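Local coordinates for cytoplasmic protein (Cryptococcus neoformans var. grubii serotype A, PDB 7LPO) that probably hydrolyses steryl beta-glucosides, cutting the glucose from the sterol, as a member of glycoside hydrolase family 5, at residues T104-E109 with W147-G152; T64-K69 with A156-L161; K114-A119 with F240-G245; L98-F103 with S268-G273. One frame throughout, in Å; residues are numbered along the deposited sequence.

Interaction 1 (T104-E109 with W147-G152)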
# COMPACT_ATOMS: atom_id res chain seq x y z
N THR A 104 10.85 2.57 5.18
CA THR A 104 11.35 3.09 3.92
C THR A 104 12.84 2.81 3.79
O THR A 104 13.58 2.73 4.78
CB THR A 104 11.10 4.59 3.77
OG1 THR A 104 11.82 5.31 4.78
CG2 THR A 104 9.59 4.86 3.88
N TRP A 105 13.27 2.65 2.54
CA TRP A 105 14.69 2.60 2.22
C TRP A 105 15.43 3.79 2.80
O TRP A 105 16.55 3.65 3.31
CB TRP A 105 14.82 2.54 0.70
CG TRP A 105 16.18 2.37 0.15
CD1 TRP A 105 17.33 2.09 0.82
CD2 TRP A 105 16.53 2.46 -1.23
NE1 TRP A 105 18.37 2.00 -0.06
CE2 TRP A 105 17.91 2.24 -1.32
CE3 TRP A 105 15.81 2.71 -2.41
CZ2 TRP A 105 18.59 2.27 -2.54
CZ3 TRP A 105 16.48 2.75 -3.61
CH2 TRP A 105 17.86 2.52 -3.66
N GLU A 106 14.82 4.98 2.75
CA GLU A 106 15.49 6.16 3.28
C GLU A 106 15.83 5.99 4.74
O GLU A 106 16.92 6.39 5.18
CB GLU A 106 14.61 7.41 3.10
CG GLU A 106 15.17 8.64 3.79
CD GLU A 106 14.29 9.88 3.66
OE1 GLU A 106 14.78 10.97 4.01
OE2 GLU A 106 13.12 9.79 3.22
N SER A 107 14.91 5.43 5.53
CA SER A 107 15.13 5.31 6.96
C SER A 107 16.25 4.32 7.28
O SER A 107 16.82 4.39 8.38
CB SER A 107 13.83 4.89 7.67
OG SER A 107 13.47 3.55 7.35
N LEU A 108 16.60 3.45 6.34
CA LEU A 108 17.65 2.47 6.54
C LEU A 108 19.01 2.91 6.00
O LEU A 108 20.04 2.43 6.50
CB LEU A 108 17.29 1.14 5.87
CG LEU A 108 16.08 0.37 6.38
CD1 LEU A 108 15.83 -0.85 5.48
CD2 LEU A 108 16.26 -0.07 7.82
N GLU A 109 19.06 3.80 5.00
CA GLU A 109 20.32 4.08 4.31
C GLU A 109 20.46 5.57 3.97
O GLU A 109 21.14 5.92 3.01
CB GLU A 109 20.46 3.23 3.04
CG GLU A 109 21.88 3.00 2.54
CD GLU A 109 21.95 1.93 1.43
OE1 GLU A 109 20.91 1.52 0.90
OE2 GLU A 109 23.07 1.50 1.09
N TRP A 147 8.83 7.13 -5.90
CA TRP A 147 10.27 6.93 -5.69
C TRP A 147 10.77 7.41 -4.33
O TRP A 147 11.47 6.65 -3.65
CB TRP A 147 11.11 7.60 -6.78
CG TRP A 147 12.59 7.32 -6.60
CD1 TRP A 147 13.54 8.20 -6.18
CD2 TRP A 147 13.26 6.07 -6.78
NE1 TRP A 147 14.76 7.58 -6.09
CE2 TRP A 147 14.61 6.27 -6.45
CE3 TRP A 147 12.84 4.79 -7.17
CZ2 TRP A 147 15.56 5.24 -6.52
CZ3 TRP A 147 13.78 3.78 -7.25
CH2 TRP A 147 15.12 4.01 -6.92
N SER A 148 10.46 8.65 -3.94
CA SER A 148 11.03 9.21 -2.72
C SER A 148 10.29 10.47 -2.31
O SER A 148 9.57 11.06 -3.11
CB SER A 148 12.52 9.54 -2.91
OG SER A 148 12.68 10.53 -3.90
N ARG A 149 10.51 10.89 -1.06
CA ARG A 149 9.99 12.18 -0.61
C ARG A 149 10.47 13.32 -1.50
O ARG A 149 9.74 14.28 -1.77
CB ARG A 149 10.43 12.48 0.83
CG ARG A 149 9.88 11.57 1.89
CD ARG A 149 10.17 12.12 3.29
NE ARG A 149 11.61 12.21 3.59
CZ ARG A 149 12.21 13.29 4.09
NH1 ARG A 149 11.52 14.39 4.34
NH2 ARG A 149 13.51 13.26 4.34
N PHE A 150 11.72 13.25 -1.96
CA PHE A 150 12.34 14.30 -2.76
C PHE A 150 11.80 14.34 -4.18
O PHE A 150 12.07 15.30 -4.89
CB PHE A 150 13.85 14.08 -2.71
CG PHE A 150 14.32 13.71 -1.32
CD1 PHE A 150 14.34 14.66 -0.31
CD2 PHE A 150 14.62 12.40 -1.00
CE1 PHE A 150 14.70 14.33 0.96
CE2 PHE A 150 14.97 12.06 0.28
CZ PHE A 150 15.01 13.02 1.27
N THR A 151 11.00 13.34 -4.58
CA THR A 151 10.33 13.35 -5.88
C THR A 151 8.82 13.26 -5.72
O THR A 151 8.12 12.89 -6.67
CB THR A 151 10.85 12.22 -6.77
OG1 THR A 151 10.95 11.00 -6.04
CG2 THR A 151 12.23 12.58 -7.29
N GLY A 152 8.30 13.61 -4.54
CA GLY A 152 6.88 13.86 -4.34
C GLY A 152 6.18 12.93 -3.37
O GLY A 152 4.95 13.03 -3.23
O HOH W 1 12.37 9.35 0.58
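Glu106 takes the guanidinium of Arg149 side-on in a bidentate salt bridge, each carboxylate oxygen with a nitrogen of its own. Arg149 NH2 lies 2.6 Å from Glu106 OE1, and Arg149 NE 2.9 Å from Glu106 OE2. Both bonds are almost straight and use the syn lone pairs. The two flat groups are within 14° of coplanar, so the paired bonds resist twisting of either. Glu106 gets there on an extended chain, its CG anti to the backbone N (chi1 172°), while Arg149 bends at chi3 to present its NE side. Beside the salt bridge, a water that accepts from Arg149 N lies 2.8 Å from Glu106 OE2. Phe150 closes in with its ring edge, CZ 3.4 Å from Glu106 OE1.

In the (beta/alpha)8 barrel of family 5, strands 98-104 and 137-143 are parallel neighbours, and the contact joins what follows their C-terminal ends: a short helix N-capped by Thr104 and a loop with a 3-10 turn.

Trp105 and Trp147 form the apolar part. Trp147 CH2 comes to the edge of the Trp105 ring, 3.8 Å from Trp105 CZ3, with the planes at 81°. Trp105 NE1 donates in its ring plane to Glu109 OE1 at 2.8 Å, which ties the indole back to its own helix. Trp147 NE1 bonds to Thr160 OG1, and its ring meets Trp212 of helix 206-221 edge-to-face.

Interaction 2 (T64-K69 with A156-L161); sequences TAEAGK and APLWTL
Leu158 pushes one methyl, CD2, into the notch between Ala65 and Glu66. Leu158 CD2 is 3.6 Å from Ala65 CB, and the leucine also brings its CB to 4.0 Å from Ala65 CB. On its other flank the methyl lies over the flat face of the Glu66 carboxylate: Leu158 CD2 is 3.6 Å from Glu66 CD and at similar distances, 3.8 and 3.9 Å, from Glu66 OE1 and OE2. The glutamate starts out pointing away from the 156-161 segment and is folded back by a bend at chi2 (-78°), which lays the acid group across the leucine. Its charged end is held from beyond the contact, because Glu66 OE2 is bonded to the hydroxyls of Tyr162 and Tyr169. The methyl thus packs on a carboxylate that also has polar partners outside the contact.

Each backbone turns at this point. Gly68, at positive phi, closes the last turn of its helix in a Schellman motif, with Lys69 N bonded to Thr64 O at 3.0 Å. In the 156-161 segment, Pro157 O accepts from both Thr160 N and Thr160 OG1.

The contact sets the end of helix 61-66 against the approach to helix 159-163. Phe150 touches both Ala65 and Leu158, and helix 105-109 touches the 156-161 segment, Trp105 against Pro157 and Glu109 O accepting from Trp159 NE1.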
# COMPACT_ATOMS: atom_id res chain seq x y z
N THR A 64 18.51 18.51 6.10
CA THR A 64 18.76 17.32 6.91
C THR A 64 19.13 16.13 6.02
O THR A 64 20.01 15.34 6.39
CB THR A 64 17.53 16.98 7.76
OG1 THR A 64 16.38 16.87 6.93
CG2 THR A 64 17.29 18.06 8.81
N ALA A 65 18.49 16.00 4.86
CA ALA A 65 18.80 14.87 3.99
C ALA A 65 20.17 15.04 3.34
O ALA A 65 20.92 14.07 3.17
CB ALA A 65 17.71 14.70 2.93
N GLU A 66 20.52 16.28 2.96
CA GLU A 66 21.85 16.51 2.39
C GLU A 66 22.94 16.19 3.40
O GLU A 66 24.03 15.75 3.01
CB GLU A 66 21.99 17.96 1.92
CG GLU A 66 21.13 18.32 0.73
CD GLU A 66 21.70 17.82 -0.60
OE1 GLU A 66 22.64 17.00 -0.58
OE2 GLU A 66 21.20 18.26 -1.65
N ALA A 67 22.66 16.39 4.68
CA ALA A 67 23.60 16.07 5.75
C ALA A 67 23.64 14.59 6.07
O ALA A 67 24.37 14.19 6.98
CB ALA A 67 23.24 16.85 7.02
N GLY A 68 22.88 13.77 5.34
CA GLY A 68 22.86 12.35 5.59
C GLY A 68 22.04 11.91 6.78
O GLY A 68 22.18 10.77 7.22
N LYS A 69 21.19 12.78 7.30
CA LYS A 69 20.38 12.46 8.46
C LYS A 69 19.03 11.88 8.05
O LYS A 69 18.60 11.98 6.90
CB LYS A 69 20.16 13.71 9.32
CG LYS A 69 21.46 14.26 9.89
CD LYS A 69 21.30 15.66 10.43
CE LYS A 69 22.54 16.07 11.24
NZ LYS A 69 22.49 17.52 11.61
N ALA A 156 12.98 6.34 -1.26
CA ALA A 156 14.42 6.20 -1.43
C ALA A 156 15.19 7.37 -0.81
O ALA A 156 14.67 8.48 -0.70
CB ALA A 156 14.76 6.09 -2.91
N PRO A 157 16.43 7.13 -0.39
CA PRO A 157 17.23 8.23 0.17
C PRO A 157 17.62 9.24 -0.90
O PRO A 157 17.72 8.93 -2.09
CB PRO A 157 18.46 7.52 0.76
CG PRO A 157 18.54 6.21 0.06
CD PRO A 157 17.11 5.83 -0.29
N LEU A 158 17.86 10.47 -0.45
CA LEU A 158 18.13 11.57 -1.36
C LEU A 158 19.32 11.28 -2.28
O LEU A 158 19.34 11.76 -3.42
CB LEU A 158 18.39 12.85 -0.56
CG LEU A 158 18.87 14.09 -1.31
CD1 LEU A 158 17.79 14.63 -2.23
CD2 LEU A 158 19.29 15.14 -0.29
N TRP A 159 20.30 10.52 -1.82
CA TRP A 159 21.47 10.33 -2.66
C TRP A 159 21.16 9.51 -3.91
O TRP A 159 21.98 9.52 -4.84
CB TRP A 159 22.61 9.69 -1.86
CG TRP A 159 22.34 8.37 -1.17
CD1 TRP A 159 22.10 8.18 0.15
CD2 TRP A 159 22.35 7.07 -1.77
NE1 TRP A 159 21.94 6.85 0.42
CE2 TRP A 159 22.09 6.14 -0.74
CE3 TRP A 159 22.55 6.60 -3.07
CZ2 TRP A 159 22.02 4.78 -0.98
CZ3 TRP A 159 22.48 5.24 -3.30
CH2 TRP A 159 22.21 4.34 -2.26
N THR A 160 20.02 8.82 -3.98
CA THR A 160 19.69 8.10 -5.21
C THR A 160 19.42 9.06 -6.36
O THR A 160 19.71 8.74 -7.51
CB THR A 160 18.49 7.16 -5.02
OG1 THR A 160 17.33 7.91 -4.62
CG2 THR A 160 18.81 6.08 -3.99
N LEU A 161 18.85 10.23 -6.06
CA LEU A 161 18.66 11.24 -7.10
C LEU A 161 19.99 11.67 -7.71
O LEU A 161 20.13 11.76 -8.94
CB LEU A 161 17.94 12.46 -6.52
CG LEU A 161 16.41 12.40 -6.45
CD1 LEU A 161 16.00 11.36 -5.44
CD2 LEU A 161 15.84 13.76 -6.07

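Interaction 3 (K114-A119 with F240-G245)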
# COMPACT_ATOMS: atom_id res chain seq x y z
N LYS A 114 25.56 2.06 1.69
CA LYS A 114 26.09 1.06 2.61
C LYS A 114 26.38 1.61 4.00
O LYS A 114 27.07 0.96 4.79
CB LYS A 114 27.33 0.38 2.04
CG LYS A 114 26.98 -0.63 0.95
CD LYS A 114 28.18 -1.07 0.15
CE LYS A 114 27.75 -1.93 -1.03
NZ LYS A 114 28.89 -2.69 -1.62
N GLU A 115 25.85 2.79 4.32
CA GLU A 115 25.87 3.34 5.68
C GLU A 115 24.48 3.11 6.27
O GLU A 115 23.59 3.96 6.16
CB GLU A 115 26.22 4.83 5.65
CG GLU A 115 27.69 5.14 5.49
CD GLU A 115 27.98 6.64 5.63
OE1 GLU A 115 27.95 7.36 4.60
OE2 GLU A 115 28.24 7.09 6.77
N TYR A 116 24.28 1.96 6.90
CA TYR A 116 22.97 1.54 7.35
C TYR A 116 22.69 2.06 8.76
O TYR A 116 23.55 2.00 9.64
CB TYR A 116 22.86 0.01 7.31
CG TYR A 116 23.09 -0.58 5.94
CD1 TYR A 116 22.21 -0.34 4.90
CD2 TYR A 116 24.21 -1.37 5.69
CE1 TYR A 116 22.42 -0.88 3.64
CE2 TYR A 116 24.43 -1.91 4.43
CZ TYR A 116 23.53 -1.66 3.42
OH TYR A 116 23.76 -2.19 2.17
N ASP A 117 21.46 2.56 8.96
CA ASP A 117 21.02 3.07 10.26
C ASP A 117 20.64 1.87 11.13
O ASP A 117 19.48 1.46 11.20
CB ASP A 117 19.85 4.04 10.09
CG ASP A 117 19.58 4.85 11.36
OD1 ASP A 117 19.92 4.37 12.46
OD2 ASP A 117 19.02 5.95 11.26
N TYR A 118 21.65 1.30 11.78
CA TYR A 118 21.42 0.13 12.63
C TYR A 118 20.55 0.47 13.82
O TYR A 118 19.82 -0.39 14.32
CB TYR A 118 22.76 -0.44 13.08
CG TYR A 118 23.47 -1.11 11.93
CD1 TYR A 118 23.00 -2.29 11.41
CD2 TYR A 118 24.60 -0.54 11.36
CE1 TYR A 118 23.63 -2.92 10.36
CE2 TYR A 118 25.24 -1.16 10.28
CZ TYR A 118 24.74 -2.35 9.80
OH TYR A 118 25.34 -2.99 8.75
N ALA A 119 20.57 1.72 14.28
CA ALA A 119 19.73 2.10 15.40
C ALA A 119 18.26 2.06 15.01
O ALA A 119 17.42 1.62 15.81
CB ALA A 119 20.12 3.49 15.90
N PHE A 240 19.08 -1.26 -2.83
CA PHE A 240 17.76 -1.42 -2.21
C PHE A 240 17.61 -2.82 -1.60
O PHE A 240 17.15 -2.97 -0.47
CB PHE A 240 16.66 -1.15 -3.23
CG PHE A 240 15.29 -1.58 -2.77
CD1 PHE A 240 14.62 -0.86 -1.79
CD2 PHE A 240 14.68 -2.70 -3.30
CE1 PHE A 240 13.36 -1.26 -1.36
CE2 PHE A 240 13.44 -3.10 -2.88
CZ PHE A 240 12.77 -2.38 -1.91
N ILE A 241 17.99 -3.85 -2.36
CA ILE A 241 17.90 -5.22 -1.88
C ILE A 241 18.85 -5.45 -0.71
O ILE A 241 18.51 -6.15 0.25
CB ILE A 241 18.16 -6.20 -3.04
CG1 ILE A 241 17.03 -6.05 -4.08
CG2 ILE A 241 18.26 -7.63 -2.54
CD1 ILE A 241 17.25 -6.83 -5.37
N ASP A 242 20.04 -4.84 -0.76
CA ASP A 242 20.96 -4.94 0.37
C ASP A 242 20.39 -4.28 1.62
O ASP A 242 20.55 -4.80 2.73
CB ASP A 242 22.31 -4.30 0.02
CG ASP A 242 23.20 -5.19 -0.82
OD1 ASP A 242 22.76 -6.31 -1.19
OD2 ASP A 242 24.34 -4.77 -1.14
N ALA A 243 19.75 -3.13 1.46
CA ALA A 243 19.25 -2.42 2.64
C ALA A 243 18.13 -3.21 3.30
O ALA A 243 18.15 -3.42 4.52
CB ALA A 243 18.78 -1.03 2.26
N VAL A 244 17.15 -3.65 2.52
CA VAL A 244 16.11 -4.51 3.07
C VAL A 244 16.73 -5.78 3.63
O VAL A 244 16.37 -6.24 4.72
CB VAL A 244 15.03 -4.83 2.01
CG1 VAL A 244 13.95 -5.77 2.60
CG2 VAL A 244 14.41 -3.55 1.49
N GLY A 245 17.70 -6.34 2.92
CA GLY A 245 18.35 -7.55 3.38
C GLY A 245 19.04 -7.38 4.72
O GLY A 245 19.10 -8.31 5.52
O HOH W 2 25.41 -4.21 2.12
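In the outer helical layer of the (beta/alpha)8 barrel, the loop leading into helix 118-133 meets helix 232-254 along a seam where Tyr116 packs on Ala243 and Asp242. The ring approaches the helix obliquely. Tyr116 CE1 lies 3.7 Å from Ala243 CA and 3.9 Å from Ala243 CB, the small alanine letting the ring come right up to the helix backbone. Further along the ring, Tyr116 OH meets the aliphatic part of its neighbour, 3.3 Å from Asp242 CB. Ring and carboxylate are strongly turned against each other, 69° between their planes.

Lys114 CA lies over one face of the Tyr116 ring, toward its rim; separately, Tyr116 CB rests on a face of Tyr118. Asp117, at the centre of an inverse gamma turn, is the N-cap of helix 118-133, its OD1 accepting from Tyr120 N. Tyr116 chi1 (-58°) places CG beside the backbone N and sends the ring from this turn toward the helix.

No direct hydrogen bond crosses between the two segments. A water donates to Tyr116 OH at 2.6 Å and, weakly, to Asp242 OD2 at 3.5 Å. The aspartate has its stronger partner in Arg415 of helix 400-419, a salt bridge through OD1, while Lys114 NZ stays 5.0 Å from Asp242 OD2. The arginine, with the lysine acting over a longer range, would probably favour the ionised form of Asp242, so that the contact combines apolar packing with a margin of weak water linkage and nearby opposite charges.

Interaction 4 (L98-F103 with S268-G273); sequences LLRYVF and SINEPG
At the C-terminal mouth of the barrel, Arg100 of strand 98-104 reaches Asn270 in the Asn-Glu-Pro loop that follows strand 263-267. The bond runs from Arg100 NH2 to Asn270 OD1 at 2.9 Å, with an N-H...O angle of 156°. The oxygen lies close to the guanidinium plane, at its edge; the donor is tilted 30° from the carbonyl plane, and the two flat groups are turned 48° against each other. Arg100 is extended from CG to NE and spans the gap at full length.

A water adds a second path: it donates to Ser268 O at 2.6 Å and accepts weakly from Arg100 NH2 at 3.0 Å. The guanidinium is gripped on its remaining nitrogens as well, NE by Asp267 and NH1 by Asn42 and Glu521, so this buried charge is held on several sides and probably helps to position Asn270.

The next residue, Glu271, bonds through OE2 to His452 and to a bound tris molecule, probably from the crystallisation liquor, which may mark the sugar pocket. An Asn-Glu pair at the end of the fourth barrel strand is the signature of family 5 and its clan, where the glutamate is usually the acid/base, consistent with that role here.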
# COMPACT_ATOMS: atom_id res chain seq x y z
N LEU A 98 -3.57 -8.44 12.39
CA LEU A 98 -2.60 -8.30 11.32
C LEU A 98 -2.13 -6.86 11.23
O LEU A 98 -2.91 -5.92 11.43
CB LEU A 98 -3.21 -8.72 9.97
CG LEU A 98 -2.38 -8.49 8.70
CD1 LEU A 98 -1.31 -9.54 8.58
CD2 LEU A 98 -3.30 -8.50 7.48
N LEU A 99 -0.84 -6.69 10.95
CA LEU A 99 -0.24 -5.39 10.73
C LEU A 99 0.66 -5.50 9.51
O LEU A 99 1.47 -6.43 9.44
CB LEU A 99 0.58 -4.93 11.93
CG LEU A 99 -0.16 -4.76 13.26
CD1 LEU A 99 0.86 -4.59 14.37
CD2 LEU A 99 -1.11 -3.59 13.21
N ARG A 100 0.47 -4.60 8.54
CA ARG A 100 1.42 -4.42 7.45
C ARG A 100 2.37 -3.32 7.91
O ARG A 100 1.95 -2.17 8.10
CB ARG A 100 0.70 -4.05 6.16
CG ARG A 100 1.64 -3.92 4.96
CD ARG A 100 0.84 -3.96 3.70
NE ARG A 100 1.63 -3.73 2.49
CZ ARG A 100 1.71 -2.57 1.86
NH1 ARG A 100 1.08 -1.49 2.32
NH2 ARG A 100 2.43 -2.48 0.75
N TYR A 101 3.63 -3.68 8.15
CA TYR A 101 4.56 -2.78 8.82
C TYR A 101 5.34 -1.97 7.78
O TYR A 101 6.08 -2.54 6.98
CB TYR A 101 5.52 -3.55 9.73
CG TYR A 101 6.36 -2.60 10.53
CD1 TYR A 101 7.52 -2.05 10.01
CD2 TYR A 101 5.96 -2.19 11.81
CE1 TYR A 101 8.28 -1.14 10.73
CE2 TYR A 101 6.72 -1.29 12.54
CZ TYR A 101 7.88 -0.77 12.00
OH TYR A 101 8.63 0.13 12.72
N VAL A 102 5.21 -0.66 7.86
CA VAL A 102 5.76 0.25 6.85
C VAL A 102 7.14 0.73 7.28
O VAL A 102 7.31 1.25 8.39
CB VAL A 102 4.82 1.45 6.64
CG1 VAL A 102 5.42 2.44 5.67
CG2 VAL A 102 3.45 0.98 6.15
N PHE A 103 8.13 0.56 6.40
CA PHE A 103 9.45 1.15 6.56
C PHE A 103 9.93 1.61 5.19
O PHE A 103 9.48 1.11 4.16
CB PHE A 103 10.46 0.18 7.20
CG PHE A 103 10.84 -0.97 6.33
CD1 PHE A 103 10.05 -2.11 6.29
CD2 PHE A 103 11.96 -0.92 5.54
CE1 PHE A 103 10.38 -3.17 5.48
CE2 PHE A 103 12.31 -1.98 4.73
CZ PHE A 103 11.51 -3.11 4.70
N SER A 268 6.78 -7.31 -1.42
CA SER A 268 7.76 -6.79 -2.37
C SER A 268 7.64 -5.26 -2.42
O SER A 268 6.79 -4.65 -1.78
CB SER A 268 7.58 -7.43 -3.74
OG SER A 268 6.28 -7.25 -4.25
N ILE A 269 8.55 -4.63 -3.18
CA ILE A 269 8.61 -3.18 -3.21
C ILE A 269 7.24 -2.61 -3.50
O ILE A 269 6.56 -3.02 -4.45
CB ILE A 269 9.64 -2.72 -4.24
CG1 ILE A 269 9.73 -1.19 -4.24
CG2 ILE A 269 9.31 -3.22 -5.62
CD1 ILE A 269 10.98 -0.67 -4.95
N ASN A 270 6.84 -1.63 -2.71
CA ASN A 270 5.48 -1.10 -2.77
C ASN A 270 5.23 -0.33 -4.06
O ASN A 270 6.06 0.48 -4.48
CB ASN A 270 5.22 -0.20 -1.57
CG ASN A 270 3.79 0.31 -1.52
OD1 ASN A 270 2.87 -0.45 -1.24
ND2 ASN A 270 3.60 1.59 -1.81
N GLU A 271 4.08 -0.61 -4.70
CA GLU A 271 3.55 0.10 -5.87
C GLU A 271 4.63 0.63 -6.79
O GLU A 271 4.73 1.85 -7.03
CB GLU A 271 2.65 1.24 -5.39
CG GLU A 271 1.45 0.72 -4.60
CD GLU A 271 0.38 1.76 -4.33
OE1 GLU A 271 0.59 2.95 -4.66
OE2 GLU A 271 -0.68 1.37 -3.77
N PRO A 272 5.42 -0.25 -7.38
CA PRO A 272 6.59 0.20 -8.14
C PRO A 272 6.22 0.97 -9.39
O PRO A 272 5.27 0.62 -10.10
CB PRO A 272 7.31 -1.11 -8.49
CG PRO A 272 6.21 -2.14 -8.47
CD PRO A 272 5.28 -1.71 -7.36
N GLY A 273 6.99 2.01 -9.69
CA GLY A 273 6.77 2.77 -10.91
C GLY A 273 7.29 2.04 -12.13
O GLY A 273 8.26 1.28 -12.07
O HOH W 3 5.11 -3.36 -0.29

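From the N terminus, 64-69 comes first and waits until 156-161 to close interaction 2. In between, strand 98-104 opens interaction 4 and runs straight into helix 105-109, which opens interaction 1; then 114-119 begins interaction 3. Interaction 1 closes at 147-152, inside the spans of both 2 and 4, and crosses 3. Interaction 3 closes at 240-245, within the span of 4, which closes last at 268-273; 2 crosses both 3 and 4. Interaction 1 touches each of the other three, joining the mouth of the barrel, the outer helix 232-254 and helix 159-163. Phe240 packing on Ile269 connects 3 with 4, whereas 2 touches neither.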